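Local coordinates for SusD superfamily protein (Bacteroides vulgatus, PDB 3MYV) that probably binds polysaccharide at the bacterial outer membrane as part of glycan capture, at residues Q162-I167 with A197-Y202; E169-A174 with R193-R198; E241-F244 with F250-A253; Y313-T318 with C327-L332. One frame throughout, in Å; residues are numbered along the deposited sequence. Where two conformers were deposited one is given.

Contact 1: Q162-I167 with A197-Y202; sequences QAYDFI and ARIYLY. With EDO (1,2-ethanediol), chain I.
Ile167, Tyr164, Ile199 and Tyr202 make the tight part of this contact. The branch methyl CG2 of Ile167 meets CD1 of Ile199 at 3.5 Å, the two side chains lying roughly perpendicular. Ile199 reaches that point because CG1 is trans to its carbonyl carbon (chi1 -70°) and the chain then runs out extended, while its other branch, CG2, is turned back to the tyrosine and lies 3.9 Å from CD1 of Tyr164. That ring carries the next step of the packing. It slants past Ile199 and puts its hydroxyl against the start of Tyr202, Tyr164 OH to Tyr202 CB 3.3 Å, with CB near the plane of the Tyr164 ring. Tyr202 leads its ring away from helix 160-177; Phe122, which also packs on Tyr164 and Ile199, meets it edge-to-face, and Arg403 makes a cation-pi contact.

Segments 162-167 and 197-202 run at 152°, an antiparallel pair consistent with the TPR-like helical region of SusD proteins. Their short axes stay 11.0 Å apart, a wide spacing bridged by the large side chains. An alanine in place of Tyr164 would probably open a gap beside Ile199 CG2 and Tyr202 CB and leave His203 and Tyr132 without the ring they pack on.

On the outer side of helix 160-177 the packing gives way to solvent, with Gln162 and Asp165 exposed. Arg198, by contrast, is buried: its NE forms a salt bridge with Glu336, and the chain, bent at chi3, gives NH1 to O2 of a bound 1,2-ethanediol at 2.7 Å, near the guanidinium plane.

Contact 2: E169-A174 with R193-R198; sequences ETLEEA and RALLAR. With EDO (1,2-ethanediol), chain I.
OE2 of Glu172, a residue that packs on Leu196, is hydrogen-bonded to OH of Tyr200, one turn beyond that leucine. The same glutamate lays its aliphatic part on the neighbouring helix: CG rests 3.8 Å from CD2 of Leu196, the two side chains at about a right angle. Its chain is extended beyond CG, and this carries the carboxylate past the leucine to the tyrosine hydroxyl, while the acid end stays at the partly exposed border of the interface.

Inside that border the side chains that meet are leucines. CD2 of Leu171 pushes into the surface of helix 189-202 between two consecutive leucines. It lies 3.8 Å from CG of Leu195 and 3.9 Å from CB of Leu196, and sits low enough to come within 3.7 Å of the backbone N of Leu196. Leu171 and Leu196 overlap head to tail, CD1 of Leu196 lying 4.0 Å from CB of Leu171. Leu196 keeps CG trans to its backbone N (chi1 -177°), which sends its two methyls along the other helix, one to Leu171 and one to Glu172. Beyond the pair, Leu195 also packs on Leu119 of helix 103-128, and Leu196 on Leu212 of helix 206-223.

With segment axes 9.8 Å apart and running at 152°, leucine-filled within and polar along one border, this is the antiparallel helix packing from which TPR-like superhelices are built, consistent with the SusD family.

Contact 3: E241-F244 with F250-A253; sequences EAKF and FEIA
Glu251 sits on strand 248-252, one half of a two-stranded antiparallel sheet with 329-333, and reaches across to Lys243 and Phe244 in the loop that leads into its own strand. The polar part rests on a hydrogen bond from the backbone N of Phe244 to OE2 of Glu251, 3.0 Å long and fairly straight at 157°; the donor comes from above the carboxylate plane. Glu251 OE2 also accepts from ND2 of Asn328, and Ser248 OG holds OE1, so this buried acid is gripped at both oxygens. Lys243 touches the carboxylate through CB alone, and NZ goes on to Glu326 O and Asn328 OD1. An alanine in place of Glu251 would probably leave the Phe244 amide, Asn328 ND2 and Ser248 OG without their acceptor and one face of the Phe244 ring uncovered by the glutamate.

Face contact accounts for the rest of the glutamate. Its side chain lies over one face of the Phe244 ring, ring and carboxylate planes 28° apart, with CG of Glu251 3.4 Å from CE1 of Phe244, and Glu251 OE2 above the ring, offset toward its rim.

The purely apolar touch is at the ring's far edge, where Phe244 CZ meets CB of Ala253 at 4.0 Å.

Contact 4: Y313-T318 with C327-L332; sequences YKLRGT and CNNVVL. With EDO (1,2-ethanediol), chain E.
Leu315 presses its side chain onto Cys327 and Asn329. Its CB starts the contact, 3.6 Å from SG of Cys327 and 3.9 Å from the cysteine CB. CG is trans to the carbonyl carbon (chi1 -63°), which brings CD2 up against Cys327 and Asn329. At the tip CD2 lies 3.8 Å from CB of Cys327 and then meets the side-chain oxygen of Asn329, OD1, at 3.3 Å, the two side chains crossing nearly square. Trp265 of helix 265-268 packs against both Leu315 and Asn329.

Within 313-318, Arg316 folds back over Tyr313, its CG above the ring centre, and NH1 bonds the carbonyl O of Tyr313 at 2.9 Å, in the carbonyl plane. On the partner side, a 1,2-ethanediol, probably from the crystallisation liquor, takes N-H of Val330 on O2 (2.9 Å) and gives O1 to the Val330 carbonyl O (2.7 Å). Further on, a classic beta bulge sets two residues, Val331 and Leu332, opposite the single Phe250.

Between the two segments the touching is by methyl, methylene and sulfur, apart from Asn329 OD1, which meets a methyl. Asn329 ND2 bonds Tyr33 O. The contact between the segments probably rests on shape and dispersion rather than directed polar bonds, with Leu315 seated against the lead-in to strand 329-333.

From the N terminus, helix 160-177 runs out and helix 189-202 returns beside it. Contact 2 closes the shorter loop between them and contact 1 the longer one around it, so contact 2 nests within contact 1, and both end on the same helix. Contact 3 then closes a short loop into strand 248-252, and contact 4 a separate loop leading into strand 329-333; these two follow in series and meet where the strands pair, Ile252 with Asn329. The helical pair and the sheet are tied by Arg198, whose NH2 bonds Val331 O, and by Leu332 packing on Leu195. The sodium site, which includes Asn254, lies just past contact 3.

Contact 1: Q162-I167 with A197-Y202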
loop_
_atom_site.group_PDB
_atom_site.type_symbol
_atom_site.label_atom_id
_atom_site.label_comp_id
_atom_site.label_asym_id
_atom_site.label_seq_id
_atom_site.Cartn_x
_atom_site.Cartn_y
_atom_site.Cartn_z
ATOM N N GLN A 162 -9.758 11.754 13.504
ATOM C CA GLN A 162 -8.819 11.652 14.642
ATOM C C GLN A 162 -7.569 10.837 14.320
ATOM O O GLN A 162 -6.454 11.204 14.737
ATOM C CB GLN A 162 -9.510 11.056 15.865
ATOM C CG GLN A 162 -10.462 12.055 16.539
ATOM C CD GLN A 162 -11.354 11.433 17.606
ATOM O OE1 GLN A 162 -11.811 10.287 17.498
ATOM N NE2 GLN A 162 -11.597 12.198 18.651
ATOM N N ALA A 163 -7.739 9.755 13.561
ATOM C CA ALA A 163 -6.591 8.917 13.164
ATOM C C ALA A 163 -5.639 9.664 12.223
ATOM O O ALA A 163 -4.417 9.668 12.426
ATOM C CB ALA A 163 -7.066 7.657 12.554
ATOM N N TYR A 164 -6.196 10.314 11.209
ATOM C CA TYR A 164 -5.373 11.155 10.316
ATOM C C TYR A 164 -4.611 12.263 11.037
ATOM O O TYR A 164 -3.415 12.496 10.755
ATOM C CB TYR A 164 -6.218 11.742 9.165
ATOM C CG TYR A 164 -6.338 10.824 7.953
ATOM C CD1 TYR A 164 -5.387 10.850 6.923
ATOM C CD2 TYR A 164 -7.411 9.935 7.831
ATOM C CE1 TYR A 164 -5.494 10.007 5.830
ATOM C CE2 TYR A 164 -7.536 9.106 6.729
ATOM C CZ TYR A 164 -6.575 9.150 5.733
ATOM O OH TYR A 164 -6.736 8.341 4.635
ATOM N N ASP A 165 -5.279 12.962 11.956
ATOM C CA ASP A 165 -4.608 14.008 12.730
ATOM C C ASP A 165 -3.340 13.454 13.397
ATOM O O ASP A 165 -2.250 14.033 13.286
ATOM C CB ASP A 165 -5.545 14.617 13.778
ATOM C CG ASP A 165 -6.664 15.462 13.167
ATOM O OD1 ASP A 165 -6.697 15.682 11.939
ATOM O OD2 ASP A 165 -7.526 15.914 13.935
ATOM N N PHE A 166 -3.479 12.297 14.033
ATOM C CA PHE A 166 -2.368 11.637 14.690
ATOM C C PHE A 166 -1.296 11.119 13.721
ATOM O O PHE A 166 -0.095 11.302 13.955
ATOM C CB PHE A 166 -2.870 10.449 15.535
ATOM C CG PHE A 166 -1.772 9.535 15.992
ATOM C CD1 PHE A 166 -0.911 9.932 17.003
ATOM C CD2 PHE A 166 -1.611 8.290 15.428
ATOM C CE1 PHE A 166 0.128 9.119 17.417
ATOM C CE2 PHE A 166 -0.585 7.445 15.859
ATOM C CZ PHE A 166 0.276 7.860 16.851
ATOM N N ILE A 167 -1.730 10.433 12.675
ATOM C CA ILE A 167 -0.830 9.878 11.672
ATOM C C ILE A 167 0.047 10.970 11.041
ATOM O O ILE A 167 1.270 10.815 10.910
ATOM C CB ILE A 167 -1.643 9.113 10.577
ATOM C CG1 ILE A 167 -2.212 7.812 11.145
ATOM C CG2 ILE A 167 -0.786 8.812 9.364
ATOM C CD1 ILE A 167 -3.520 7.323 10.407
ATOM N N ALA A 197 3.506 12.064 1.810
ATOM C CA ALA A 197 2.875 12.674 0.627
ATOM C C ALA A 197 1.607 11.898 0.278
ATOM O O ALA A 197 0.587 12.515 -0.041
ATOM C CB ALA A 197 3.818 12.723 -0.558
ATOM N N ARG A 198 1.668 10.562 0.334
ATOM C CA ARG A 198 0.463 9.739 0.085
ATOM C C ARG A 198 -0.633 10.079 1.077
ATOM O O ARG A 198 -1.808 10.252 0.697
ATOM C CB ARG A 198 0.810 8.243 0.133
ATOM C CG ARG A 198 -0.343 7.284 -0.067
ATOM C CD ARG A 198 -0.022 5.928 0.515
ATOM N NE ARG A 198 0.963 5.208 -0.302
ATOM C CZ ARG A 198 1.439 4.006 -0.008
ATOM N NH1 ARG A 198 1.049 3.384 1.105
ATOM N NH2 ARG A 198 2.320 3.427 -0.813
ATOM N N ILE A 199 -0.270 10.151 2.363
ATOM C CA ILE A 199 -1.268 10.368 3.398
ATOM C C ILE A 199 -1.885 11.767 3.269
ATOM O O ILE A 199 -3.108 11.923 3.421
ATOM C CB ILE A 199 -0.699 10.039 4.822
ATOM C CG1 ILE A 199 -0.500 8.513 4.953
ATOM C CG2 ILE A 199 -1.638 10.529 5.956
ATOM C CD1 ILE A 199 0.402 8.087 6.142
ATOM N N TYR A 200 -1.063 12.779 2.983
ATOM C CA TYR A 200 -1.609 14.123 2.699
ATOM C C TYR A 200 -2.670 14.037 1.592
ATOM O O TYR A 200 -3.765 14.589 1.712
ATOM C CB TYR A 200 -0.522 15.094 2.236
ATOM C CG TYR A 200 0.388 15.694 3.284
ATOM C CD1 TYR A 200 -0.079 16.087 4.539
ATOM C CD2 TYR A 200 1.747 15.890 2.995
ATOM C CE1 TYR A 200 0.788 16.666 5.474
ATOM C CE2 TYR A 200 2.588 16.438 3.898
ATOM C CZ TYR A 200 2.118 16.829 5.141
ATOM O OH TYR A 200 3.021 17.377 6.031
ATOM N N LEU A 201 -2.377 13.284 0.544
ATOM C CA LEU A 201 -3.294 13.135 -0.604
ATOM C C LEU A 201 -4.595 12.457 -0.210
ATOM O O LEU A 201 -5.696 12.939 -0.542
ATOM C CB LEU A 201 -2.595 12.351 -1.744
ATOM C CG LEU A 201 -3.332 12.231 -3.083
ATOM C CD1 LEU A 201 -3.266 13.568 -3.815
ATOM C CD2 LEU A 201 -2.776 11.079 -3.984
ATOM N N TYR A 202 -4.479 11.355 0.529
ATOM C CA TYR A 202 -5.640 10.678 1.072
ATOM C C TYR A 202 -6.458 11.588 2.000
ATOM O O TYR A 202 -7.662 11.417 2.120
ATOM C CB TYR A 202 -5.246 9.433 1.843
ATOM C CG TYR A 202 -5.054 8.155 1.038
ATOM C CD1 TYR A 202 -4.065 8.051 0.069
ATOM C CD2 TYR A 202 -5.824 7.035 1.309
ATOM C CE1 TYR A 202 -3.879 6.878 -0.632
ATOM C CE2 TYR A 202 -5.623 5.847 0.636
ATOM C CZ TYR A 202 -4.653 5.780 -0.328
ATOM O OH TYR A 202 -4.480 4.615 -1.013
HETATM C C1 EDO I . 0.452 -0.933 -0.338
HETATM O O1 EDO I . -0.686 -0.348 -0.958
HETATM C C2 EDO I . 1.448 0.147 0.096
HETATM O O2 EDO I . 1.101 0.728 1.398
#

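Contact 2: E169-A174 with R193-R198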
loop_
_atom_site.group_PDB
_atom_site.type_symbol
_atom_site.label_atom_id
_atom_site.label_comp_id
_atom_site.label_asym_id
_atom_site.label_seq_id
_atom_site.Cartn_x
_atom_site.Cartn_y
_atom_site.Cartn_z
ATOM N N GLU A 169 0.780 14.150 12.115
ATOM C CA GLU A 169 1.653 14.774 13.122
ATOM C C GLU A 169 2.823 13.862 13.454
ATOM O O GLU A 169 3.955 14.316 13.611
ATOM C CB GLU A 169 0.894 15.068 14.412
ATOM C CG GLU A 169 0.251 16.420 14.479
ATOM C CD GLU A 169 -0.472 16.674 15.814
ATOM O OE1 GLU A 169 -0.015 16.167 16.878
ATOM O OE2 GLU A 169 -1.510 17.376 15.779
ATOM N N THR A 170 2.521 12.582 13.600
ATOM C CA THR A 170 3.534 11.579 13.881
ATOM C C THR A 170 4.578 11.489 12.770
ATOM O O THR A 170 5.786 11.501 13.024
ATOM C CB THR A 170 2.872 10.222 14.093
ATOM O OG1 THR A 170 2.032 10.313 15.234
ATOM C CG2 THR A 170 3.915 9.146 14.313
ATOM N N LEU A 171 4.111 11.413 11.533
ATOM C CA LEU A 171 5.011 11.271 10.409
ATOM C C LEU A 171 5.775 12.578 10.127
ATOM O O LEU A 171 6.956 12.522 9.833
ATOM C CB LEU A 171 4.214 10.750 9.206
ATOM C CG LEU A 171 4.851 9.946 8.093
ATOM C CD1 LEU A 171 5.876 8.929 8.547
ATOM C CD2 LEU A 171 3.680 9.337 7.309
ATOM N N GLU A 172 5.145 13.749 10.294
ATOM C CA GLU A 172 5.854 15.020 10.142
ATOM C C GLU A 172 7.027 15.082 11.141
ATOM O O GLU A 172 8.146 15.438 10.770
ATOM C CB GLU A 172 4.903 16.228 10.310
ATOM C CG GLU A 172 3.892 16.343 9.180
ATOM C CD GLU A 172 2.813 17.396 9.441
ATOM O OE1 GLU A 172 2.576 17.747 10.613
ATOM O OE2 GLU A 172 2.187 17.861 8.468
ATOM N N GLU A 173 6.791 14.671 12.386
ATOM C CA GLU A 173 7.870 14.623 13.364
ATOM C C GLU A 173 8.926 13.550 13.030
ATOM O O GLU A 173 10.135 13.819 13.118
ATOM C CB GLU A 173 7.328 14.470 14.782
ATOM C CG GLU A 173 8.422 14.507 15.808
ATOM C CD GLU A 173 7.950 14.355 17.236
ATOM O OE1 GLU A 173 6.716 14.361 17.486
ATOM O OE2 GLU A 173 8.841 14.225 18.102
ATOM N N ALA A 174 8.479 12.359 12.645
ATOM C CA ALA A 174 9.378 11.254 12.274
ATOM C C ALA A 174 10.409 11.688 11.230
ATOM O O ALA A 174 11.619 11.417 11.361
ATOM C CB ALA A 174 8.575 10.046 11.756
ATOM N N ARG A 193 8.919 10.365 3.932
ATOM C CA ARG A 193 8.358 11.502 3.191
ATOM C C ARG A 193 7.441 11.025 2.056
ATOM O O ARG A 193 6.403 11.623 1.818
ATOM C CB ARG A 193 9.474 12.407 2.625
ATOM C CG ARG A 193 10.362 13.047 3.719
ATOM C CD ARG A 193 11.609 13.660 3.107
ATOM N NE ARG A 193 11.300 14.844 2.318
ATOM C CZ ARG A 193 12.084 15.351 1.377
ATOM N NH1 ARG A 193 13.219 14.733 1.011
ATOM N NH2 ARG A 193 11.723 16.467 0.778
ATOM N N ALA A 194 7.801 9.934 1.379
ATOM C CA ALA A 194 6.942 9.402 0.327
ATOM C C ALA A 194 5.583 8.989 0.931
ATOM O O ALA A 194 4.522 9.293 0.372
ATOM C CB ALA A 194 7.631 8.222 -0.409
ATOM N N LEU A 195 5.620 8.309 2.082
ATOM C CA LEU A 195 4.400 7.856 2.743
ATOM C C LEU A 195 3.535 9.067 3.170
ATOM O O LEU A 195 2.309 9.070 2.985
ATOM C CB LEU A 195 4.746 6.965 3.953
ATOM C CG LEU A 195 3.600 6.423 4.801
ATOM C CD1 LEU A 195 2.586 5.653 3.977
ATOM C CD2 LEU A 195 4.111 5.558 5.971
ATOM N N LEU A 196 4.191 10.075 3.733
ATOM C CA LEU A 196 3.522 11.320 4.161
ATOM C C LEU A 196 2.845 12.032 2.983
ATOM O O LEU A 196 1.746 12.575 3.135
ATOM C CB LEU A 196 4.532 12.255 4.840
ATOM C CG LEU A 196 3.990 13.569 5.420
ATOM C CD1 LEU A 196 2.829 13.274 6.372
ATOM C CD2 LEU A 196 5.064 14.408 6.106
ATOM N N ALA A 197 3.506 12.064 1.810
ATOM C CA ALA A 197 2.875 12.674 0.627
ATOM C C ALA A 197 1.607 11.898 0.278
ATOM O O ALA A 197 0.587 12.515 -0.041
ATOM C CB ALA A 197 3.818 12.723 -0.558
ATOM N N ARG A 198 1.668 10.562 0.334
ATOM C CA ARG A 198 0.463 9.739 0.085
ATOM C C ARG A 198 -0.633 10.079 1.077
ATOM O O ARG A 198 -1.808 10.252 0.697
ATOM C CB ARG A 198 0.810 8.243 0.133
ATOM C CG ARG A 198 -0.343 7.284 -0.067
ATOM C CD ARG A 198 -0.022 5.928 0.515
ATOM N NE ARG A 198 0.963 5.208 -0.302
ATOM C CZ ARG A 198 1.439 4.006 -0.008
ATOM N NH1 ARG A 198 1.049 3.384 1.105
ATOM N NH2 ARG A 198 2.320 3.427 -0.813
HETATM C C1 EDO I . 0.452 -0.933 -0.338
HETATM O O1 EDO I . -0.686 -0.348 -0.958
HETATM C C2 EDO I . 1.448 0.147 0.096
HETATM O O2 EDO I . 1.101 0.728 1.398
#

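Contact 3: E241-F244 with F250-A253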
loop_
_atom_site.group_PDB
_atom_site.type_symbol
_atom_site.label_atom_id
_atom_site.label_comp_id
_atom_site.label_asym_id
_atom_site.label_seq_id
_atom_site.Cartn_x
_atom_site.Cartn_y
_atom_site.Cartn_z
ATOM N N GLU A 241 16.513 -10.649 -9.125
ATOM C CA GLU A 241 17.920 -10.320 -9.304
ATOM C C GLU A 241 18.176 -8.825 -9.234
ATOM O O GLU A 241 19.301 -8.406 -9.395
ATOM C CB GLU A 241 18.430 -10.886 -10.642
ATOM C CG GLU A 241 18.193 -12.386 -10.781
ATOM C CD GLU A 241 18.874 -13.004 -11.996
ATOM O OE1 GLU A 241 18.596 -12.574 -13.133
ATOM O OE2 GLU A 241 19.671 -13.940 -11.800
ATOM N N ALA A 242 17.146 -8.008 -9.005
ATOM C CA ALA A 242 17.312 -6.563 -8.971
ATOM C C ALA A 242 16.619 -5.957 -7.749
ATOM O O ALA A 242 15.980 -4.924 -7.850
ATOM C CB ALA A 242 16.787 -5.952 -10.263
ATOM N N LYS A 243 16.799 -6.580 -6.576
ATOM C CA LYS A 243 16.104 -6.132 -5.374
ATOM C C LYS A 243 16.614 -4.754 -4.935
ATOM O O LYS A 243 17.747 -4.363 -5.231
ATOM C CB LYS A 243 16.247 -7.155 -4.237
ATOM C CG LYS A 243 15.541 -8.470 -4.537
ATOM C CD LYS A 243 15.711 -9.474 -3.408
ATOM C CE LYS A 243 14.618 -10.578 -3.424
ATOM N NZ LYS A 243 14.549 -11.406 -2.131
ATOM N N PHE A 244 15.744 -4.020 -4.253
ATOM C CA PHE A 244 16.080 -2.690 -3.760
ATOM C C PHE A 244 16.560 -1.803 -4.890
ATOM O O PHE A 244 17.586 -1.141 -4.766
ATOM C CB PHE A 244 17.101 -2.793 -2.618
ATOM C CG PHE A 244 16.715 -3.803 -1.570
ATOM C CD1 PHE A 244 15.606 -3.580 -0.738
ATOM C CD2 PHE A 244 17.400 -4.993 -1.448
ATOM C CE1 PHE A 244 15.221 -4.529 0.201
ATOM C CE2 PHE A 244 17.009 -5.942 -0.508
ATOM C CZ PHE A 244 15.937 -5.706 0.318
ATOM N N PHE A 250 11.069 1.785 0.039
ATOM C CA PHE A 250 10.766 0.761 1.039
ATOM C C PHE A 250 10.204 -0.458 0.348
ATOM O O PHE A 250 9.173 -0.358 -0.330
ATOM C CB PHE A 250 9.742 1.317 2.052
ATOM C CG PHE A 250 9.300 0.326 3.108
ATOM C CD1 PHE A 250 10.180 -0.638 3.626
ATOM C CD2 PHE A 250 8.017 0.367 3.588
ATOM C CE1 PHE A 250 9.759 -1.546 4.588
ATOM C CE2 PHE A 250 7.591 -0.538 4.558
ATOM C CZ PHE A 250 8.477 -1.506 5.034
ATOM N N GLU A 251 10.855 -1.612 0.516
ATOM C CA GLU A 251 10.239 -2.879 0.120
ATOM C C GLU A 251 10.467 -3.894 1.226
ATOM O O GLU A 251 11.464 -3.806 1.942
ATOM C CB GLU A 251 10.763 -3.390 -1.224
ATOM C CG GLU A 251 12.235 -3.767 -1.246
ATOM C CD GLU A 251 12.766 -3.963 -2.649
ATOM O OE1 GLU A 251 12.703 -3.002 -3.447
ATOM O OE2 GLU A 251 13.284 -5.071 -2.949
ATOM N N ILE A 252 9.577 -4.878 1.320
ATOM C CA ILE A 252 9.695 -5.972 2.307
ATOM C C ILE A 252 10.778 -6.963 1.849
ATOM O O ILE A 252 10.738 -7.490 0.721
ATOM C CB ILE A 252 8.331 -6.721 2.487
ATOM C CG1 ILE A 252 7.206 -5.755 2.874
ATOM C CG2 ILE A 252 8.447 -7.883 3.499
ATOM C CD1 ILE A 252 7.428 -5.028 4.248
ATOM N N ALA A 253 11.742 -7.235 2.718
ATOM C CA ALA A 253 12.833 -8.134 2.359
ATOM C C ALA A 253 12.370 -9.581 2.581
ATOM O O ALA A 253 11.970 -9.967 3.681
ATOM C CB ALA A 253 14.097 -7.846 3.180
#

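Contact 4: Y313-T318 with C327-L332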
loop_
_atom_site.group_PDB
_atom_site.type_symbol
_atom_site.label_atom_id
_atom_site.label_comp_id
_atom_site.label_asym_id
_atom_site.label_seq_id
_atom_site.Cartn_x
_atom_site.Cartn_y
_atom_site.Cartn_z
ATOM N N TYR A 313 2.750 -10.956 -14.132
ATOM C CA TYR A 313 4.074 -11.402 -13.835
ATOM C C TYR A 313 4.966 -10.204 -13.477
ATOM O O TYR A 313 5.961 -9.872 -14.136
ATOM C CB TYR A 313 4.586 -12.220 -15.011
ATOM C CG TYR A 313 5.839 -13.000 -14.727
ATOM C CD1 TYR A 313 6.128 -13.469 -13.434
ATOM C CD2 TYR A 313 6.718 -13.316 -15.748
ATOM C CE1 TYR A 313 7.245 -14.214 -13.187
ATOM C CE2 TYR A 313 7.885 -14.063 -15.491
ATOM C CZ TYR A 313 8.129 -14.492 -14.212
ATOM O OH TYR A 313 9.253 -15.242 -13.955
ATOM N N LYS A 314 4.585 -9.567 -12.381
ATOM C CA LYS A 314 5.302 -8.433 -11.849
ATOM C C LYS A 314 6.306 -8.848 -10.773
ATOM O O LYS A 314 7.281 -8.144 -10.553
ATOM C CB LYS A 314 4.312 -7.365 -11.343
ATOM C CG LYS A 314 4.967 -6.176 -10.695
ATOM C CD LYS A 314 3.978 -5.065 -10.379
ATOM C CE LYS A 314 3.909 -4.009 -11.431
ATOM N NZ LYS A 314 2.991 -2.808 -11.119
ATOM N N LEU A 315 6.096 -9.985 -10.113
ATOM C CA LEU A 315 7.065 -10.472 -9.159
ATOM C C LEU A 315 7.819 -11.610 -9.838
ATOM O O LEU A 315 7.373 -12.780 -9.874
ATOM C CB LEU A 315 6.357 -10.907 -7.857
ATOM C CG LEU A 315 5.637 -9.731 -7.147
ATOM C CD1 LEU A 315 4.116 -9.611 -7.535
ATOM C CD2 LEU A 315 5.747 -9.846 -5.656
ATOM N N ARG A 316 8.966 -11.253 -10.399
ATOM C CA ARG A 316 9.592 -12.078 -11.417
ATOM C C ARG A 316 10.756 -12.885 -10.822
ATOM O O ARG A 316 11.677 -12.329 -10.241
ATOM C CB ARG A 316 10.079 -11.189 -12.577
ATOM C CG ARG A 316 8.952 -10.394 -13.262
ATOM C CD ARG A 316 9.452 -9.508 -14.423
ATOM N NE ARG A 316 9.801 -10.269 -15.621
ATOM C CZ ARG A 316 8.946 -10.613 -16.586
ATOM N NH1 ARG A 316 7.646 -10.278 -16.520
ATOM N NH2 ARG A 316 9.400 -11.287 -17.651
ATOM N N GLY A 317 10.717 -14.195 -10.997
ATOM C CA GLY A 317 11.809 -15.053 -10.564
ATOM C C GLY A 317 12.795 -15.198 -11.702
ATOM O O GLY A 317 12.686 -14.512 -12.705
ATOM N N THR A 318 13.754 -16.100 -11.541
ATOM C CA THR A 318 14.743 -16.381 -12.585
ATOM C C THR A 318 14.256 -17.326 -13.677
ATOM O O THR A 318 14.901 -17.421 -14.712
ATOM C CB THR A 318 16.014 -16.965 -11.974
ATOM O OG1 THR A 318 15.693 -18.204 -11.334
ATOM C CG2 THR A 318 16.598 -16.002 -10.937
ATOM N N CYS A 327 10.342 -13.339 -3.604
ATOM C CA CYS A 327 10.094 -11.968 -4.085
ATOM C C CYS A 327 9.815 -11.006 -2.945
ATOM O O CYS A 327 9.035 -11.320 -2.056
ATOM C CB CYS A 327 8.912 -11.910 -5.039
ATOM S SG CYS A 327 9.227 -12.750 -6.616
ATOM N N ASN A 328 10.438 -9.832 -3.017
ATOM C CA ASN A 328 10.187 -8.702 -2.145
ATOM C C ASN A 328 8.931 -7.948 -2.620
ATOM O O ASN A 328 8.670 -7.855 -3.821
ATOM C CB ASN A 328 11.395 -7.752 -2.169
ATOM C CG ASN A 328 12.632 -8.323 -1.503
ATOM O OD1 ASN A 328 12.682 -9.514 -1.150
ATOM N ND2 ASN A 328 13.655 -7.458 -1.307
ATOM N N ASN A 329 8.150 -7.414 -1.698
ATOM C CA ASN A 329 6.969 -6.643 -2.058
ATOM C C ASN A 329 7.273 -5.175 -1.840
ATOM O O ASN A 329 7.629 -4.742 -0.729
ATOM C CB ASN A 329 5.769 -7.055 -1.216
ATOM C CG ASN A 329 5.394 -8.515 -1.395
ATOM O OD1 ASN A 329 5.593 -9.110 -2.469
ATOM N ND2 ASN A 329 4.843 -9.104 -0.339
ATOM N N VAL A 330 7.213 -4.420 -2.919
ATOM C CA VAL A 330 7.388 -2.969 -2.882
ATOM C C VAL A 330 6.250 -2.328 -2.120
ATOM O O VAL A 330 5.091 -2.645 -2.376
ATOM C CB VAL A 330 7.349 -2.362 -4.286
ATOM C CG1 VAL A 330 7.290 -0.819 -4.201
ATOM C CG2 VAL A 330 8.530 -2.803 -5.069
ATOM N N VAL A 331 6.572 -1.400 -1.212
ATOM C CA VAL A 331 5.587 -0.655 -0.442
ATOM C C VAL A 331 5.565 0.836 -0.835
ATOM O O VAL A 331 4.499 1.426 -0.956
ATOM C CB VAL A 331 5.878 -0.828 1.064
ATOM C CG1 VAL A 331 4.885 -0.024 1.953
ATOM C CG2 VAL A 331 5.825 -2.322 1.484
ATOM N N LEU A 332 6.743 1.431 -1.017
ATOM C CA LEU A 332 6.892 2.821 -1.432
ATOM C C LEU A 332 7.989 2.928 -2.476
ATOM O O LEU A 332 9.158 2.627 -2.200
ATOM C CB LEU A 332 7.234 3.690 -0.214
ATOM C CG LEU A 332 6.221 3.764 0.922
ATOM C CD1 LEU A 332 6.944 4.102 2.266
ATOM C CD2 LEU A 332 5.133 4.792 0.588
HETATM C C1 EDO E . 3.860 -5.535 -4.470
HETATM O O1 EDO E . 3.805 -4.103 -4.302
HETATM C C2 EDO E . 4.731 -5.890 -5.663
HETATM O O2 EDO E . 6.115 -5.697 -5.340
#